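Local coordinates for cytoplasmic protein (Cryptococcus neoformans var. grubii serotype A, PDB 7LPO) that probably hydrolyses the beta-glucosidic bond of steryl glucosides, as a sterylglucosidase of glycoside hydrolase family 5, at residues His19-Ser24 / Gly135-Met140; Leu26-Val31 / Leu36-Val41. All blocks are in the same frame, centred on the assembly; numbering follows the deposited sequence.

In the fold
Both contacts tie the N-terminal part of the chain to the start of the (beta/alpha)8 barrel expected of glycoside hydrolase family 5; their centres are about 8 Å apart. Interaction 1 brings the loop 19-24 to Arg137 at the beginning of the barrel strand 137-143, and interaction 2, nested within that chain closure, is the hairpin of 28-29 with 35-43. They touch directly: His22 N lies 2.7 Å from Gln29 O, a probable hydrogen bond, and Ile21 CG2 packs 3.8 Å from Phe28 CD1. Strand 98-104 runs parallel between 35-43 and 137-143, so the two contacts meet the same run of strands.

Interaction 1: residues His19-Ser24 / Gly135-Met140; sequences HYIHSS and GFRVFM
At the N-terminal start of barrel strand 137-143, Arg137 reaches out to the loop 19-24 that precedes the first hairpin of the chain. Its guanidinium meets the backbone carbonyl of His19 end-on: NH1 lies 2.9 Å from His19 O and NH2 3.0 Å from the same His19 O, a forked pair of hydrogen bonds to one acceptor. The oxygen sits almost in the guanidinium plane, and because it is shared between two nitrogens both bonds are bent, with N-H...O angles of 147° and 143°. Ile21 covers one face of the group, its CD1 centred over Arg137 CZ at 3.3 Å, while Ile21 CG1 rests 3.7 Å from Arg137 NH2. The side chain of Arg137 bends at the CB-CG bond (chi2 -63°) and then extends, which carries the charged end across to the loop, where Ile21 meets it from the opposite direction. Ile21 O is itself held by Arg446 NH1, so a second arginine fastens the same loop. Edge and face of the Arg137 guanidinium are thus used differently: the end of the isoleucine chain lies over one face, and at the edge a neutral carbonyl holds the charged group by taking an N-H from each terminal nitrogen.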
# COMPACT_ATOMS: atom_id res chain seq x y z
N HIS A 19 -5.11 -8.79 25.60
CA HIS A 19 -4.64 -7.91 24.54
C HIS A 19 -5.44 -8.05 23.24
O HIS A 19 -5.08 -7.42 22.24
CB HIS A 19 -3.16 -8.19 24.24
CG HIS A 19 -2.30 -8.24 25.46
ND1 HIS A 19 -2.08 -7.14 26.25
CD2 HIS A 19 -1.60 -9.26 26.02
CE1 HIS A 19 -1.28 -7.47 27.25
NE2 HIS A 19 -0.97 -8.75 27.13
N TYR A 20 -6.49 -8.86 23.23
CA TYR A 20 -7.28 -9.09 22.03
C TYR A 20 -7.93 -7.79 21.57
O TYR A 20 -8.52 -7.05 22.38
CB TYR A 20 -8.35 -10.15 22.33
CG TYR A 20 -9.10 -10.74 21.17
CD1 TYR A 20 -8.59 -11.82 20.47
CD2 TYR A 20 -10.35 -10.27 20.81
CE1 TYR A 20 -9.28 -12.39 19.42
CE2 TYR A 20 -11.05 -10.83 19.76
CZ TYR A 20 -10.51 -11.89 19.07
OH TYR A 20 -11.19 -12.46 18.03
N ILE A 21 -7.85 -7.51 20.28
CA ILE A 21 -8.54 -6.38 19.67
C ILE A 21 -9.74 -6.91 18.92
O ILE A 21 -9.59 -7.69 17.96
CB ILE A 21 -7.62 -5.58 18.73
CG1 ILE A 21 -6.57 -4.82 19.54
CG2 ILE A 21 -8.46 -4.63 17.90
CD1 ILE A 21 -5.43 -4.27 18.69
N HIS A 22 -10.93 -6.52 19.34
CA HIS A 22 -12.14 -6.87 18.61
C HIS A 22 -12.24 -6.06 17.32
O HIS A 22 -11.86 -4.89 17.27
CB HIS A 22 -13.36 -6.65 19.50
CG HIS A 22 -13.39 -7.56 20.69
ND1 HIS A 22 -13.85 -8.86 20.62
CD2 HIS A 22 -12.97 -7.37 21.97
CE1 HIS A 22 -13.74 -9.42 21.81
NE2 HIS A 22 -13.20 -8.54 22.64
N SER A 23 -12.73 -6.71 16.27
CA SER A 23 -12.87 -6.13 14.94
C SER A 23 -14.21 -6.60 14.40
O SER A 23 -14.32 -7.20 13.33
CB SER A 23 -11.70 -6.55 14.04
OG SER A 23 -11.62 -5.71 12.91
N SER A 24 -15.25 -6.34 15.20
CA SER A 24 -16.59 -6.86 15.04
C SER A 24 -17.63 -5.75 14.89
O SER A 24 -18.82 -6.06 14.70
CB SER A 24 -16.96 -7.70 16.27
OG SER A 24 -16.53 -7.04 17.45
N GLY A 135 5.87 -2.31 21.74
CA GLY A 135 4.45 -2.08 21.91
C GLY A 135 3.66 -1.83 20.65
O GLY A 135 2.58 -1.24 20.73
N PHE A 136 4.13 -2.28 19.50
CA PHE A 136 3.42 -2.08 18.25
C PHE A 136 2.42 -3.20 17.99
O PHE A 136 2.67 -4.36 18.31
CB PHE A 136 4.40 -2.02 17.07
CG PHE A 136 5.15 -0.74 17.00
CD1 PHE A 136 4.54 0.40 16.53
CD2 PHE A 136 6.48 -0.67 17.40
CE1 PHE A 136 5.22 1.60 16.49
CE2 PHE A 136 7.17 0.51 17.35
CZ PHE A 136 6.53 1.65 16.89
N ARG A 137 1.28 -2.83 17.42
CA ARG A 137 0.43 -3.78 16.71
C ARG A 137 0.90 -3.81 15.26
O ARG A 137 1.35 -2.81 14.71
CB ARG A 137 -1.04 -3.39 16.78
CG ARG A 137 -1.58 -3.15 18.18
CD ARG A 137 -1.52 -4.41 19.08
NE ARG A 137 -2.33 -4.19 20.27
CZ ARG A 137 -3.06 -5.11 20.89
NH1 ARG A 137 -3.07 -6.37 20.45
NH2 ARG A 137 -3.78 -4.78 21.95
N VAL A 138 0.79 -4.98 14.64
CA VAL A 138 1.30 -5.20 13.29
C VAL A 138 0.27 -5.98 12.48
O VAL A 138 -0.35 -6.92 13.00
CB VAL A 138 2.64 -5.97 13.30
CG1 VAL A 138 3.07 -6.31 11.88
CG2 VAL A 138 3.73 -5.21 14.02
N PHE A 139 0.08 -5.60 11.21
CA PHE A 139 -0.57 -6.49 10.26
C PHE A 139 0.32 -6.64 9.04
O PHE A 139 1.07 -5.74 8.66
CB PHE A 139 -2.03 -6.07 9.92
CG PHE A 139 -2.17 -4.82 9.10
CD1 PHE A 139 -2.10 -3.59 9.69
CD2 PHE A 139 -2.48 -4.91 7.76
CE1 PHE A 139 -2.27 -2.44 8.94
CE2 PHE A 139 -2.65 -3.77 7.00
CZ PHE A 139 -2.56 -2.53 7.60
N MET A 140 0.29 -7.85 8.48
CA MET A 140 1.24 -8.29 7.48
C MET A 140 0.75 -7.95 6.08
O MET A 140 -0.41 -8.19 5.74
CB MET A 140 1.46 -9.80 7.59
CG MET A 140 1.78 -10.31 8.98
SD MET A 140 3.27 -9.55 9.69
CE MET A 140 4.59 -10.21 8.82

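Interaction 2: residues Leu26-Val31 / Leu36-Val41; sequences LHFQDV and LVLRGV
Leu36 N donates to Phe28 O over 2.8 Å, the one direct backbone hydrogen bond between 26-31 and 36-41, which belong to an antiparallel hairpin. The N-H points nearly straight at the oxygen (173°), yet the nitrogen stands well above the carbonyl plane, 42° out of it. The return link runs through a water, which accepts from Phe28 N at 3.1 Å and donates to Leu36 O at 2.9 Å. Beside these links the Phe28 and Leu36 side chains emerge on the same face, and their CB atoms pack together. Phe28 CG is anti to its carbonyl carbon, and the ring extends toward Leu38, whose side chain crosses that of Phe28 at about a right angle. Leu38 CD1 makes an off-centre CH-pi contact, 4.2 Å from the ring centroid and 30° off the ring normal. In the other direction along 26-31, Leu36 CD1 lies against the Gln29-Asp30 backbone, 3.7 Å from Asp30 N, and touches Asp30 CB. The carboxylate of Asp30 is engaged within the turn, where OD2 forms a salt bridge with Arg34 NE. Strand 35-43 pairs in parallel with 567-570 and 98-104, consistent with a place in the family's barrel. Because water replaces a direct Phe28 N to Leu36 O bond, this pairing is only half direct, and the join also relies on the apolar contacts of Phe28 and Leu36.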
# COMPACT_ATOMS: atom_id res chain seq x y z
N LEU A 26 -17.98 -1.10 14.07
CA LEU A 26 -17.42 -0.03 13.26
C LEU A 26 -16.07 0.46 13.77
O LEU A 26 -15.42 1.26 13.07
CB LEU A 26 -18.39 1.15 13.20
CG LEU A 26 -19.54 0.90 12.23
CD1 LEU A 26 -20.64 1.93 12.45
CD2 LEU A 26 -19.03 0.91 10.80
N HIS A 27 -15.64 0.04 14.95
CA HIS A 27 -14.36 0.45 15.51
C HIS A 27 -13.70 -0.74 16.18
O HIS A 27 -14.37 -1.60 16.76
CB HIS A 27 -14.51 1.57 16.53
CG HIS A 27 -15.30 2.73 16.04
ND1 HIS A 27 -14.71 3.84 15.46
CD2 HIS A 27 -16.63 2.97 16.04
CE1 HIS A 27 -15.65 4.70 15.13
NE2 HIS A 27 -16.83 4.20 15.46
N PHE A 28 -12.37 -0.77 16.09
CA PHE A 28 -11.59 -1.68 16.91
C PHE A 28 -11.90 -1.42 18.37
O PHE A 28 -12.09 -0.27 18.79
CB PHE A 28 -10.09 -1.46 16.67
CG PHE A 28 -9.62 -1.80 15.29
CD1 PHE A 28 -9.80 -3.07 14.76
CD2 PHE A 28 -8.94 -0.86 14.53
CE1 PHE A 28 -9.33 -3.39 13.50
CE2 PHE A 28 -8.48 -1.17 13.26
CZ PHE A 28 -8.67 -2.44 12.74
N GLN A 29 -11.92 -2.48 19.16
CA GLN A 29 -12.17 -2.35 20.59
C GLN A 29 -11.26 -3.27 21.39
O GLN A 29 -10.99 -4.40 20.97
CB GLN A 29 -13.62 -2.71 20.96
CG GLN A 29 -14.69 -1.92 20.29
CD GLN A 29 -16.03 -2.60 20.43
OE1 GLN A 29 -16.26 -3.66 19.84
NE2 GLN A 29 -16.90 -2.04 21.24
N ASP A 30 -10.82 -2.79 22.56
CA ASP A 30 -10.13 -3.63 23.52
C ASP A 30 -11.17 -4.36 24.36
O ASP A 30 -12.37 -4.15 24.21
CB ASP A 30 -9.15 -2.81 24.35
CG ASP A 30 -9.83 -1.85 25.32
OD1 ASP A 30 -11.07 -1.90 25.50
OD2 ASP A 30 -9.08 -1.04 25.91
N VAL A 31 -10.71 -5.23 25.27
CA VAL A 31 -11.62 -6.10 26.01
C VAL A 31 -12.47 -5.34 27.01
O VAL A 31 -13.45 -5.90 27.52
CB VAL A 31 -10.83 -7.22 26.71
CG1 VAL A 31 -10.03 -8.03 25.68
CG2 VAL A 31 -9.92 -6.64 27.79
N LEU A 36 -10.60 1.84 19.88
CA LEU A 36 -9.18 2.04 19.61
C LEU A 36 -8.99 2.68 18.25
O LEU A 36 -9.72 2.38 17.30
CB LEU A 36 -8.42 0.72 19.67
CG LEU A 36 -8.58 -0.10 20.95
CD1 LEU A 36 -7.86 -1.43 20.82
CD2 LEU A 36 -8.06 0.67 22.15
N VAL A 37 -7.99 3.56 18.15
CA VAL A 37 -7.56 4.13 16.89
C VAL A 37 -6.11 3.71 16.67
O VAL A 37 -5.25 3.98 17.52
CB VAL A 37 -7.69 5.66 16.85
CG1 VAL A 37 -7.09 6.22 15.55
CG2 VAL A 37 -9.15 6.08 16.99
N LEU A 38 -5.85 3.05 15.54
CA LEU A 38 -4.52 2.54 15.22
C LEU A 38 -3.92 3.40 14.12
O LEU A 38 -4.49 3.50 13.02
CB LEU A 38 -4.58 1.08 14.78
CG LEU A 38 -5.09 0.10 15.84
CD1 LEU A 38 -5.23 -1.28 15.19
CD2 LEU A 38 -4.17 0.04 17.05
N ARG A 39 -2.76 3.98 14.40
CA ARG A 39 -2.09 4.87 13.48
C ARG A 39 -0.60 4.58 13.49
O ARG A 39 0.00 4.39 14.55
CB ARG A 39 -2.35 6.34 13.84
CG ARG A 39 -3.73 6.78 13.39
CD ARG A 39 -4.06 8.21 13.80
NE ARG A 39 -5.40 8.53 13.32
CZ ARG A 39 -5.96 9.73 13.35
NH1 ARG A 39 -5.29 10.77 13.84
NH2 ARG A 39 -7.19 9.88 12.86
N GLY A 40 -0.02 4.55 12.30
CA GLY A 40 1.38 4.24 12.18
C GLY A 40 1.88 4.40 10.76
O GLY A 40 1.42 5.28 10.03
N VAL A 41 2.82 3.53 10.37
CA VAL A 41 3.52 3.66 9.10
C VAL A 41 3.66 2.29 8.46
O VAL A 41 3.57 1.25 9.12
CB VAL A 41 4.92 4.30 9.28
CG1 VAL A 41 4.79 5.61 10.01
CG2 VAL A 41 5.83 3.34 10.09
O HOH W 1 -11.36 1.98 14.95